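Local coordinates for protein oxidoreductase, Gfo/Idh/MocA family (Vibrio cholerae, PDB 1XEA) that probably catalyses an NAD(P)-dependent oxidation or reduction, as in other Gfo/Idh/MocA family members, on a substrate that is not established, at residues L96-S99 / A100-E104. Sequence-based numbering, arbitrary orientation.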
ATOM      1  N   LEU A  96       3.072 -13.266 -34.179  1.00 52.21           N
ATOM      2  CA  LEU A  96       3.052 -13.203 -35.641  1.00 52.01           C
ATOM      3  C   LEU A  96       2.736 -14.579 -36.216  1.00 52.42           C
ATOM      4  O   LEU A  96       1.999 -14.712 -37.194  1.00 50.38           O
ATOM      5  CB  LEU A  96       4.408 -12.731 -36.178  1.00 51.18           C
ATOM      6  CG  LEU A  96       4.620 -12.711 -37.704  1.00 50.85           C
ATOM      7  CD1 LEU A  96       3.589 -11.818 -38.379  1.00 49.66           C
ATOM      8  CD2 LEU A  96       6.027 -12.210 -38.002  1.00 50.01           C
ATOM      9  N   ALA A  97       3.297 -15.602 -35.589  1.00 52.49           N
ATOM     10  CA  ALA A  97       3.081 -16.958 -36.033  1.00 54.59           C
ATOM     11  C   ALA A  97       3.585 -17.912 -34.966  1.00 56.24           C
ATOM     12  O   ALA A  97       4.376 -17.528 -34.103  1.00 56.51           O
ATOM     13  CB  ALA A  97       3.807 -17.205 -37.348  1.00 55.48           C
ATOM     14  N   ALA A  98       3.128 -19.158 -35.044  1.00 57.77           N
ATOM     15  CA  ALA A  98       3.497 -20.192 -34.089  1.00 58.45           C
ATOM     16  C   ALA A  98       4.937 -20.666 -34.210  1.00 59.35           C
ATOM     17  O   ALA A  98       5.386 -21.497 -33.423  1.00 59.51           O
ATOM     18  CB  ALA A  98       2.552 -21.371 -34.230  1.00 59.75           C
ATOM     19  N   SER A  99       5.666 -20.149 -35.192  1.00 59.93           N
ATOM     20  CA  SER A  99       7.055 -20.552 -35.365  1.00 61.19           C
ATOM     21  C   SER A  99       7.892 -19.391 -35.858  1.00 61.25           C
ATOM     22  O   SER A  99       7.364 -18.432 -36.420  1.00 60.92           O
ATOM     23  CB  SER A  99       7.159 -21.709 -36.357  1.00 62.07           C
ATOM     24  OG  SER A  99       6.813 -21.293 -37.665  1.00 63.66           O
ATOM     25  N   ALA A 100       9.199 -19.478 -35.639  1.00 61.00           N
ATOM     26  CA  ALA A 100      10.111 -18.427 -36.067  1.00 61.71           C
ATOM     27  C   ALA A 100      10.275 -18.489 -37.575  1.00 62.01           C
ATOM     28  O   ALA A 100      10.427 -17.461 -38.237  1.00 61.51           O
ATOM     29  CB  ALA A 100      11.462 -18.589 -35.387  1.00 61.33           C
ATOM     30  N   GLN A 101      10.234 -19.703 -38.111  1.00 62.14           N
ATOM     31  CA  GLN A 101      10.370 -19.913 -39.544  1.00 63.36           C
ATOM     32  C   GLN A 101       9.339 -19.064 -40.288  1.00 62.95           C
ATOM     33  O   GLN A 101       9.691 -18.278 -41.168  1.00 62.60           O
ATOM     34  CB  GLN A 101      10.175 -21.398 -39.880  1.00 66.10           C
ATOM     35  CG  GLN A 101      10.342 -21.740 -41.362  1.00 69.98           C
ATOM     36  CD  GLN A 101      11.731 -21.403 -41.897  1.00 71.35           C
ATOM     37  OE1 GLN A 101      12.723 -22.044 -41.540  1.00 72.33           O
ATOM     38  NE2 GLN A 101      11.804 -20.387 -42.755  1.00 71.22           N
ATOM     39  N   GLU A 102       8.068 -19.224 -39.926  1.00 62.34           N
ATOM     40  CA  GLU A 102       6.988 -18.467 -40.550  1.00 60.89           C
ATOM     41  C   GLU A 102       7.250 -16.979 -40.399  1.00 59.29           C
ATOM     42  O   GLU A 102       7.051 -16.203 -41.335  1.00 58.79           O
ATOM     43  CB  GLU A 102       5.647 -18.816 -39.904  1.00 61.75           C
ATOM     44  CG  GLU A 102       5.298 -20.288 -39.991  1.00 65.10           C
ATOM     45  CD  GLU A 102       3.878 -20.598 -39.552  1.00 67.81           C
ATOM     46  OE1 GLU A 102       2.928 -20.186 -40.252  1.00 67.79           O
ATOM     47  OE2 GLU A 102       3.712 -21.256 -38.501  1.00 71.12           O
ATOM     48  N   CYS A 103       7.693 -16.589 -39.210  1.00 58.20           N
ATOM     49  CA  CYS A 103       7.996 -15.194 -38.930  1.00 57.75           C
ATOM     50  C   CYS A 103       9.039 -14.706 -39.909  1.00 55.97           C
ATOM     51  O   CYS A 103       8.860 -13.679 -40.557  1.00 54.61           O
ATOM     52  CB  CYS A 103       8.519 -15.033 -37.499  1.00 59.08           C
ATOM     53  SG  CYS A 103       7.232 -15.129 -36.209  1.00 60.59           S
ATOM     54  N   GLU A 104      10.135 -15.447 -40.016  1.00 55.37           N
ATOM     55  CA  GLU A 104      11.195 -15.059 -40.931  1.00 55.37           C
ATOM     56  C   GLU A 104      10.650 -14.959 -42.354  1.00 54.27           C
ATOM     57  O   GLU A 104      10.949 -13.996 -43.064  1.00 53.45           O
ATOM     58  CB  GLU A 104      12.345 -16.062 -40.840  1.00 57.10           C
ATOM     59  CG  GLU A 104      12.902 -16.193 -39.429  1.00 61.35           C
ATOM     60  CD  GLU A 104      13.923 -17.308 -39.315  1.00 64.31           C
ATOM     61  OE1 GLU A 104      13.616 -18.435 -39.764  1.00 67.11           O
ATOM     62  OE2 GLU A 104      15.025 -17.069 -38.771  1.00 65.09           O
TER
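S99 and E102 meet in a local N-cap contact, where the loop after strand 90-93 of the Rossmann-type domain turns into helix 100-112. S99 is the N-cap residue. Its OG accepts a weak capping bond from the backbone N of E102 at 3.3 Å, nearly straight at 166°. The OG lies between the backbone N and the carbonyl carbon of its own residue (chi1 68°), which turns it toward the backbone N-H of E102. The same hydroxyl donates to OE2 of E102 at 3.2 Å and reaches the anti lone pair of that oxygen. The hydroxyl is thus joined to E102 twice, weakly at the backbone and again at the carboxylate. The other carboxylate oxygen, OE1 of E102, hydrogen-bonds to OG of S77 on helix 76-85, so each carboxylate oxygen has a hydroxyl partner. The S99 carbonyl begins the helical bonding with a weak bond from the N of C103, 3.4 Å long. Earlier in the loop, A97 and L96 pack against the same helical turn. The CB of A97 rests against the CB of E102 at 3.5 Å. L96 and C103 are both buried and pack together, next to H296 of helix 286-311, which accepts a bond from the N of L96. L96 holds its CG anti to the backbone N (chi1 175°), and from there its CD2 lies 3.6 Å from the SG of C103.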